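Local atomic coordinates of conserved hypothetical protein (Enterococcus faecalis, PDB entry 1Z6M), a protein that is of unknown function but has a thioredoxin-like fold, probably of the DsbA-like type, consistent with a role in thiol-disulfide exchange. Residues E33-V37 / L68-E72; I9-N15 / E141-I147; G19-G23 / P91-L95. All blocks are in the same frame, centred on the assembly; numbering follows the deposited sequence.

Contact 1 of 3, residues E33-V37 / L68-E72; sequences EFINV and LFDKE
N36 turns its CG away from the backbone N (chi1 180°), which swings the carboxamide over to the carbonyl of F69, while L68 keeps CG beside its own backbone N (chi1 -60°), on the side where its CD2 branch meets I35. These two side chains carry the junction where strand 29-35 meets the end of strand 62-68. I35 and L68 form a parallel bridge with their side chains on the same face of the sheet, side by side and pointing the same way, I35 CG1 to L68 CD2 at 3.6 Å. The bond from F69 N to I35 O, 2.8 Å, is nearly straight (173° at the hydrogen). Just beyond it a side chain replaces the backbone as donor: N36 ND2 donates to F69 O over 3.1 Å, somewhat tilted from the carbonyl plane. F69 is therefore held at both its N and its O while the chains diverge. The other end of the amide is fixed too, with OD1 accepting from R38 N. On the opposite side of the sheet from I35, F34 meets F69 obliquely, CD2 to CD2 at 4.3 Å. K71 then folds back, bent at its second and third torsions, so that CD sits 3.5 Å above the centre of the F69 ring; its NZ goes on to Q148 O. I35 also touches the Cys-x-x-Cys at the start of helix 40-58, probably the thioredoxin-type redox motif. Helix 132-145 packs on F34 and F69, helix 91-103 on V37 and L68, and helix 77-83 closes the end of the junction through M82 on V37 and H83 on N36 and L68.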
loop_
_atom_site.group_PDB
_atom_site.type_symbol
_atom_site.label_atom_id
_atom_site.label_comp_id
_atom_site.label_asym_id
_atom_site.label_seq_id
_atom_site.Cartn_x
_atom_site.Cartn_y
_atom_site.Cartn_z
ATOM N N GLU A 33 4.803 1.539 -2.964
ATOM C CA GLU A 33 3.942 2.048 -1.895
ATOM C C GLU A 33 3.882 1.056 -0.752
ATOM O O GLU A 33 3.247 -0.000 -0.874
ATOM C CB GLU A 33 2.516 2.305 -2.418
ATOM C CG GLU A 33 2.508 3.153 -3.672
ATOM C CD GLU A 33 1.152 3.352 -4.309
ATOM O OE1 GLU A 33 0.114 3.476 -3.607
ATOM O OE2 GLU A 33 1.142 3.424 -5.548
ATOM N N PHE A 34 4.512 1.399 0.367
ATOM C CA PHE A 34 4.385 0.612 1.594
ATOM C C PHE A 34 3.213 1.176 2.378
ATOM O O PHE A 34 3.232 2.336 2.798
ATOM C CB PHE A 34 5.662 0.699 2.443
ATOM C CG PHE A 34 6.827 -0.071 1.887
ATOM C CD1 PHE A 34 7.656 0.490 0.912
ATOM C CD2 PHE A 34 7.094 -1.368 2.329
ATOM C CE1 PHE A 34 8.747 -0.217 0.405
ATOM C CE2 PHE A 34 8.165 -2.080 1.824
ATOM C CZ PHE A 34 8.988 -1.514 0.862
ATOM N N ILE A 35 2.181 0.360 2.553
ATOM C CA ILE A 35 0.967 0.817 3.202
ATOM C C ILE A 35 0.419 -0.261 4.138
ATOM O O ILE A 35 0.743 -1.450 4.023
ATOM C CB ILE A 35 -0.151 1.227 2.198
ATOM C CG1 ILE A 35 -0.579 0.042 1.348
ATOM C CG2 ILE A 35 0.264 2.446 1.327
ATOM C CD1 ILE A 35 -1.885 0.305 0.595
ATOM N N ASN A 36 -0.420 0.169 5.071
ATOM C CA ASN A 36 -1.230 -0.757 5.849
ATOM C C ASN A 36 -2.662 -0.249 5.731
ATOM O O ASN A 36 -2.926 0.940 5.924
ATOM C CB ASN A 36 -0.748 -0.808 7.308
ATOM C CG ASN A 36 -1.569 -1.758 8.165
ATOM O OD1 ASN A 36 -2.752 -1.531 8.383
ATOM N ND2 ASN A 36 -0.935 -2.824 8.660
ATOM N N VAL A 37 -3.584 -1.132 5.374
ATOM C CA VAL A 37 -4.937 -0.693 5.018
ATOM C C VAL A 37 -5.775 -0.204 6.179
ATOM O O VAL A 37 -6.838 0.365 5.959
ATOM C CB VAL A 37 -5.751 -1.729 4.195
ATOM C CG1 VAL A 37 -5.097 -1.992 2.861
ATOM C CG2 VAL A 37 -6.027 -3.015 4.997
ATOM N N LEU A 68 1.837 -4.458 0.948
ATOM C CA LEU A 68 0.971 -4.464 2.131
ATOM C C LEU A 68 1.796 -4.914 3.323
ATOM O O LEU A 68 2.172 -6.085 3.436
ATOM C CB LEU A 68 -0.265 -5.335 1.895
ATOM C CG LEU A 68 -1.129 -4.865 0.715
ATOM C CD1 LEU A 68 -2.327 -5.782 0.574
ATOM C CD2 LEU A 68 -1.589 -3.427 0.854
ATOM N N PHE A 69 2.115 -3.936 4.168
ATOM C CA PHE A 69 3.079 -4.074 5.256
ATOM C C PHE A 69 2.305 -4.413 6.531
ATOM O O PHE A 69 1.630 -3.544 7.120
ATOM C CB PHE A 69 3.800 -2.719 5.367
ATOM C CG PHE A 69 5.032 -2.677 6.255
ATOM C CD1 PHE A 69 5.478 -3.767 6.999
ATOM C CD2 PHE A 69 5.726 -1.471 6.365
ATOM C CE1 PHE A 69 6.616 -3.640 7.820
ATOM C CE2 PHE A 69 6.842 -1.352 7.168
ATOM C CZ PHE A 69 7.286 -2.436 7.907
ATOM N N ASP A 70 2.369 -5.685 6.948
ATOM C CA ASP A 70 1.776 -6.064 8.254
ATOM C C ASP A 70 2.614 -5.449 9.366
ATOM O O ASP A 70 3.847 -5.573 9.361
ATOM C CB ASP A 70 1.647 -7.579 8.514
ATOM C CG ASP A 70 0.767 -8.307 7.490
ATOM O OD1 ASP A 70 0.242 -7.696 6.511
ATOM O OD2 ASP A 70 0.565 -9.531 7.708
ATOM N N LYS A 71 1.950 -4.812 10.328
ATOM C CA LYS A 71 2.641 -4.018 11.335
ATOM C C LYS A 71 2.301 -4.503 12.727
ATOM O O LYS A 71 1.294 -5.174 12.925
ATOM C CB LYS A 71 2.248 -2.542 11.205
ATOM C CG LYS A 71 2.709 -1.855 9.929
ATOM C CD LYS A 71 4.222 -1.683 9.855
ATOM C CE LYS A 71 4.752 -0.670 10.844
ATOM N NZ LYS A 71 6.204 -0.883 11.040
ATOM N N GLU A 72 3.131 -4.115 13.695
ATOM C CA GLU A 72 3.039 -4.580 15.077
ATOM C C GLU A 72 2.054 -3.790 15.933
ATOM O O GLU A 72 1.464 -4.335 16.882
ATOM C CB GLU A 72 4.424 -4.538 15.734
ATOM C CG GLU A 72 5.414 -5.520 15.124
ATOM C CD GLU A 72 5.082 -6.965 15.454
ATOM O OE1 GLU A 72 5.274 -7.371 16.617
ATOM O OE2 GLU A 72 4.638 -7.699 14.552
#

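Contact 2 of 3, residues I9-N15 / E141-I147; sequences IDATKVN and EANAAHI
A Schellman motif closes helix 132-145, and the N-terminal loop wraps round it, D10 taking up A145 O and I9 packing on I147. H146 supplies the positive phi of the motif; H146 N and I147 N bond back to N143 O and A142 O. The D10 N to A145 O bond is 2.8 Å, with the donor tilted from the carbonyl plane. On the inner side, I9 CG2 lies 3.9 Å from I147 CG1. V14 crosses I147 at about a right angle, and its CG1, beside the backbone N (chi1 -60°), drops to 3.6 Å from A145 CB.

Between these two footholds the loop turns through an Asx turn: D10 OD1 accepts from T12 N and from T12 OG1, both on the same face of the carboxylate. One water joins D10 OD2 to H146 NE2, lying in the plane of the imidazole at its edge, and a second links K13 NZ to A144 O. The aliphatic start of K13 rests on the last helical turn, CG 3.5 Å from A144 O.

Farther along, E141 reaches out from the helix with an extended chain, CG anti to the backbone N (chi1 -177°). Its OE2 takes N15 N at 2.8 Å, from well above the carboxylate plane. The N15 amide stacks on the same carboxylate, the planes 29° apart, and a water spans N15 ND2 and E141 OE1. Two further bonds set that amide, since OD1 accepts from E17 N and T18 N. K67 NZ forms a salt bridge with E141 OE1 and also bonds N15 O, so the buried carboxylate is probably stabilised in its charged form.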
loop_
_atom_site.group_PDB
_atom_site.type_symbol
_atom_site.label_atom_id
_atom_site.label_comp_id
_atom_site.label_asym_id
_atom_site.label_seq_id
_atom_site.Cartn_x
_atom_site.Cartn_y
_atom_site.Cartn_z
ATOM N N ILE A 9 16.244 6.052 5.331
ATOM C CA ILE A 9 15.654 5.101 4.378
ATOM C C ILE A 9 16.624 4.912 3.222
ATOM O O ILE A 9 17.202 5.883 2.709
ATOM C CB ILE A 9 14.274 5.573 3.862
ATOM C CG1 ILE A 9 13.225 5.496 4.982
ATOM C CG2 ILE A 9 13.839 4.754 2.651
ATOM C CD1 ILE A 9 11.921 6.230 4.664
ATOM N N ASP A 10 16.820 3.654 2.848
ATOM C CA ASP A 10 17.681 3.319 1.721
ATOM C C ASP A 10 16.823 2.849 0.552
ATOM O O ASP A 10 16.426 1.677 0.469
ATOM C CB ASP A 10 18.717 2.262 2.132
ATOM C CG ASP A 10 19.745 1.988 1.052
ATOM O OD1 ASP A 10 19.562 2.459 -0.097
ATOM O OD2 ASP A 10 20.737 1.288 1.360
ATOM N N ALA A 11 16.557 3.773 -0.369
ATOM C CA ALA A 11 15.664 3.515 -1.500
ATOM C C ALA A 11 16.282 2.546 -2.498
ATOM O O ALA A 11 15.599 2.098 -3.415
ATOM C CB ALA A 11 15.273 4.825 -2.189
ATOM N N THR A 12 17.564 2.209 -2.334
ATOM C CA THR A 12 18.159 1.202 -3.216
ATOM C C THR A 12 17.781 -0.227 -2.809
ATOM O O THR A 12 17.995 -1.164 -3.575
ATOM C CB THR A 12 19.710 1.287 -3.307
ATOM O OG1 THR A 12 20.296 0.846 -2.075
ATOM C CG2 THR A 12 20.162 2.694 -3.656
ATOM N N LYS A 13 17.207 -0.391 -1.618
ATOM C CA LYS A 13 16.942 -1.723 -1.064
ATOM C C LYS A 13 15.507 -2.179 -1.278
ATOM O O LYS A 13 15.130 -3.276 -0.872
ATOM C CB LYS A 13 17.289 -1.801 0.430
ATOM C CG LYS A 13 18.707 -1.426 0.773
ATOM C CD LYS A 13 19.713 -2.406 0.221
ATOM C CE LYS A 13 21.149 -1.996 0.577
ATOM N NZ LYS A 13 21.500 -2.240 2.005
ATOM N N VAL A 14 14.702 -1.335 -1.901
ATOM C CA VAL A 14 13.351 -1.738 -2.276
ATOM C C VAL A 14 13.389 -2.330 -3.680
ATOM O O VAL A 14 14.355 -2.114 -4.424
ATOM C CB VAL A 14 12.338 -0.564 -2.169
ATOM C CG1 VAL A 14 12.290 -0.037 -0.728
ATOM C CG2 VAL A 14 12.676 0.564 -3.139
ATOM N N ASN A 15 12.354 -3.076 -4.044
ATOM C CA ASN A 15 12.284 -3.663 -5.373
ATOM C C ASN A 15 10.895 -3.493 -5.973
ATOM O O ASN A 15 9.935 -3.154 -5.272
ATOM C CB ASN A 15 12.705 -5.142 -5.337
ATOM C CG ASN A 15 11.739 -6.002 -4.524
ATOM O OD1 ASN A 15 10.585 -6.201 -4.914
ATOM N ND2 ASN A 15 12.205 -6.500 -3.380
ATOM N N GLU A 141 11.802 -6.597 3.261
ATOM C CA GLU A 141 12.177 -5.511 2.355
ATOM C C GLU A 141 12.128 -4.166 3.078
ATOM O O GLU A 141 13.058 -3.368 2.980
ATOM C CB GLU A 141 11.257 -5.515 1.135
ATOM C CG GLU A 141 11.601 -4.486 0.093
ATOM C CD GLU A 141 10.616 -4.434 -1.063
ATOM O OE1 GLU A 141 9.809 -5.382 -1.235
ATOM O OE2 GLU A 141 10.675 -3.452 -1.832
ATOM N N ALA A 142 11.048 -3.919 3.816
ATOM C CA ALA A 142 10.951 -2.696 4.614
ATOM C C ALA A 142 12.138 -2.617 5.569
ATOM O O ALA A 142 12.751 -1.557 5.748
ATOM C CB ALA A 142 9.633 -2.654 5.374
ATOM N N ASN A 143 12.490 -3.749 6.175
ATOM C CA ASN A 143 13.610 -3.754 7.094
ATOM C C ASN A 143 14.929 -3.417 6.402
ATOM O O ASN A 143 15.722 -2.620 6.903
ATOM C CB ASN A 143 13.722 -5.097 7.809
ATOM C CG ASN A 143 14.859 -5.111 8.789
ATOM O OD1 ASN A 143 14.819 -4.414 9.796
ATOM N ND2 ASN A 143 15.891 -5.886 8.489
ATOM N N ALA A 144 15.158 -4.019 5.242
ATOM C CA ALA A 144 16.370 -3.760 4.458
ATOM C C ALA A 144 16.508 -2.292 4.101
ATOM O O ALA A 144 17.606 -1.743 4.093
ATOM C CB ALA A 144 16.390 -4.620 3.184
ATOM N N ALA A 145 15.376 -1.656 3.806
ATOM C CA ALA A 145 15.352 -0.266 3.372
ATOM C C ALA A 145 15.199 0.707 4.542
ATOM O O ALA A 145 15.187 1.920 4.340
ATOM C CB ALA A 145 14.224 -0.071 2.355
ATOM N N HIS A 146 15.092 0.174 5.762
ATOM C CA HIS A 146 14.954 1.005 6.977
ATOM C C HIS A 146 13.660 1.803 6.965
ATOM O O HIS A 146 13.623 2.943 7.411
ATOM C CB HIS A 146 16.175 1.918 7.199
ATOM C CG HIS A 146 17.469 1.265 6.833
ATOM N ND1 HIS A 146 17.915 0.116 7.446
ATOM C CD2 HIS A 146 18.390 1.569 5.887
ATOM C CE1 HIS A 146 19.061 -0.257 6.902
ATOM N NE2 HIS A 146 19.369 0.608 5.952
ATOM N N ILE A 147 12.615 1.179 6.424
ATOM C CA ILE A 147 11.277 1.760 6.353
ATOM C C ILE A 147 10.461 1.207 7.512
ATOM O O ILE A 147 10.115 0.020 7.533
ATOM C CB ILE A 147 10.610 1.392 5.010
ATOM C CG1 ILE A 147 11.354 2.066 3.855
ATOM C CG2 ILE A 147 9.124 1.780 4.994
ATOM C CD1 ILE A 147 10.912 1.586 2.473
HETATM O O HOH W 1 21.295 0.533 3.889
HETATM O O HOH W 2 19.993 -2.972 4.319
HETATM O O HOH W 3 10.582 -8.010 -1.441
#

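Contact 3 of 3, residues G19-G23 / P91-L95; sequences GLHIG and PEQAL
P91 opens helix 91-103 directly against L20 and H21 on strand 20-22, the edge strand of the thioredoxin-like sheet. The helix belongs to the group that follows strand 62-68 and precedes strand 152-155, consistent with the helical insertion of DsbA-like proteins. Strand and helix run nearly perpendicular, at 98°, with their axes 8.3 Å apart at closest approach.

The ring of P91 meets backbone as well as side chains: its CB lies 3.3 Å from H21 O, and L20 CD1 comes within 3.6 Å of P91 CA. L20 gets there because its CG stands anti to the backbone N (chi1 176°), which directs the side chain to the helix. The carbonyl of P91 is used twice: as acceptor for L95 N in the first helical turn, and as a surface for I22, whose CD1 packs against the oxygen.

One turn on, A94 presents its methyl to both branches of L20, CB to CD1 at 3.7 Å. The leucine fork rests on this methyl, next to Y88 and I66 of strand 62-68. H21 leads its imidazole the other way, where NE2 bonds T16 O.

L95 completes the patch and turns it toward helix 40-58, through F46, while I22 touches V57 of the same helix. The isoleucine and leucine cross at a slant, each giving two carbons: I22 CD1 stands 3.9 Å from L95 CB, and I22 CG2 is 3.9 Å from L95 CD2.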
loop_
_atom_site.group_PDB
_atom_site.type_symbol
_atom_site.label_atom_id
_atom_site.label_comp_id
_atom_site.label_asym_id
_atom_site.label_seq_id
_atom_site.Cartn_x
_atom_site.Cartn_y
_atom_site.Cartn_z
ATOM N N GLY A 19 4.715 -7.822 -4.363
ATOM C CA GLY A 19 3.525 -7.046 -4.071
ATOM C C GLY A 19 2.495 -7.025 -5.163
ATOM O O GLY A 19 2.532 -7.836 -6.084
ATOM N N LEU A 20 1.542 -6.113 -5.031
ATOM C CA LEU A 20 0.442 -5.996 -5.969
ATOM C C LEU A 20 0.834 -5.033 -7.079
ATOM O O LEU A 20 1.137 -3.872 -6.812
ATOM C CB LEU A 20 -0.789 -5.472 -5.226
ATOM C CG LEU A 20 -2.050 -5.167 -6.031
ATOM C CD1 LEU A 20 -2.576 -6.423 -6.712
ATOM C CD2 LEU A 20 -3.112 -4.559 -5.128
ATOM N N HIS A 21 0.829 -5.519 -8.319
ATOM C CA HIS A 21 1.213 -4.695 -9.465
ATOM C C HIS A 21 -0.011 -4.123 -10.147
ATOM O O HIS A 21 -0.884 -4.873 -10.575
ATOM C CB HIS A 21 2.001 -5.522 -10.471
ATOM C CG HIS A 21 3.340 -5.943 -9.970
ATOM N ND1 HIS A 21 3.504 -6.943 -9.035
ATOM C CD2 HIS A 21 4.584 -5.512 -10.283
ATOM C CE1 HIS A 21 4.791 -7.100 -8.788
ATOM N NE2 HIS A 21 5.465 -6.231 -9.516
ATOM N N ILE A 22 -0.050 -2.803 -10.265
ATOM C CA ILE A 22 -1.141 -2.099 -10.951
ATOM C C ILE A 22 -0.530 -1.331 -12.111
ATOM O O ILE A 22 0.339 -0.488 -11.906
ATOM C CB ILE A 22 -1.875 -1.103 -10.005
ATOM C CG1 ILE A 22 -2.462 -1.810 -8.775
ATOM C CG2 ILE A 22 -2.928 -0.291 -10.754
ATOM C CD1 ILE A 22 -3.433 -2.951 -9.077
ATOM N N GLY A 23 -0.979 -1.630 -13.324
ATOM C CA GLY A 23 -0.458 -0.955 -14.496
ATOM C C GLY A 23 0.400 -1.852 -15.360
ATOM O O GLY A 23 0.547 -3.052 -15.095
ATOM N N PRO A 91 -5.198 -8.461 -9.969
ATOM C CA PRO A 91 -4.753 -7.145 -9.477
ATOM C C PRO A 91 -5.798 -6.037 -9.527
ATOM O O PRO A 91 -5.922 -5.285 -8.562
ATOM C CB PRO A 91 -3.572 -6.814 -10.396
ATOM C CG PRO A 91 -3.079 -8.156 -10.841
ATOM C CD PRO A 91 -4.334 -8.942 -11.061
ATOM N N GLU A 92 -6.534 -5.928 -10.632
ATOM C CA GLU A 92 -7.600 -4.928 -10.749
ATOM C C GLU A 92 -8.686 -5.115 -9.678
ATOM O O GLU A 92 -9.159 -4.141 -9.072
ATOM C CB GLU A 92 -8.182 -4.883 -12.176
ATOM C CG GLU A 92 -8.823 -6.187 -12.697
ATOM C CD GLU A 92 -7.842 -7.354 -12.795
ATOM O OE1 GLU A 92 -8.171 -8.442 -12.274
ATOM O OE2 GLU A 92 -6.741 -7.179 -13.369
ATOM N N GLN A 93 -9.045 -6.373 -9.426
ATOM C CA GLN A 93 -10.012 -6.697 -8.381
ATOM C C GLN A 93 -9.430 -6.426 -6.991
ATOM O O GLN A 93 -10.151 -5.981 -6.091
ATOM C CB GLN A 93 -10.499 -8.146 -8.517
ATOM C CG GLN A 93 -11.423 -8.377 -9.714
ATOM C CD GLN A 93 -11.573 -9.845 -10.091
ATOM O OE1 GLN A 93 -11.434 -10.740 -9.256
ATOM N NE2 GLN A 93 -11.864 -10.097 -11.362
ATOM N N ALA A 94 -8.128 -6.667 -6.825
ATOM C CA ALA A 94 -7.440 -6.389 -5.560
ATOM C C ALA A 94 -7.418 -4.894 -5.251
ATOM O O ALA A 94 -7.618 -4.495 -4.102
ATOM C CB ALA A 94 -6.032 -6.950 -5.577
ATOM N N LEU A 95 -7.181 -4.071 -6.270
ATOM C CA LEU A 95 -7.196 -2.628 -6.071
ATOM C C LEU A 95 -8.601 -2.184 -5.651
ATOM O O LEU A 95 -8.761 -1.347 -4.755
ATOM C CB LEU A 95 -6.719 -1.882 -7.321
ATOM C CG LEU A 95 -6.637 -0.355 -7.212
ATOM C CD1 LEU A 95 -5.741 0.097 -6.062
ATOM C CD2 LEU A 95 -6.141 0.216 -8.530
#

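In the fold
Contact 1 is the buried one, close to the centre of the molecule, whereas contacts 2 and 3 are only partly buried and lie farther out. Contacts 1 and 3 both work on the central sheet: one joins two inner strands as they separate, the other lays a helix start on an edge strand mainly by apolar packing. Contact 2 mixes backbone bonds, a carboxylate and bridging waters, as suits a terminal loop on a helix end. It touches contact 1 directly, with F34 and F69 packing on A142, I147 and E141. Contact 3 does not touch contact 1 and merely adjoins contact 2 in sequence.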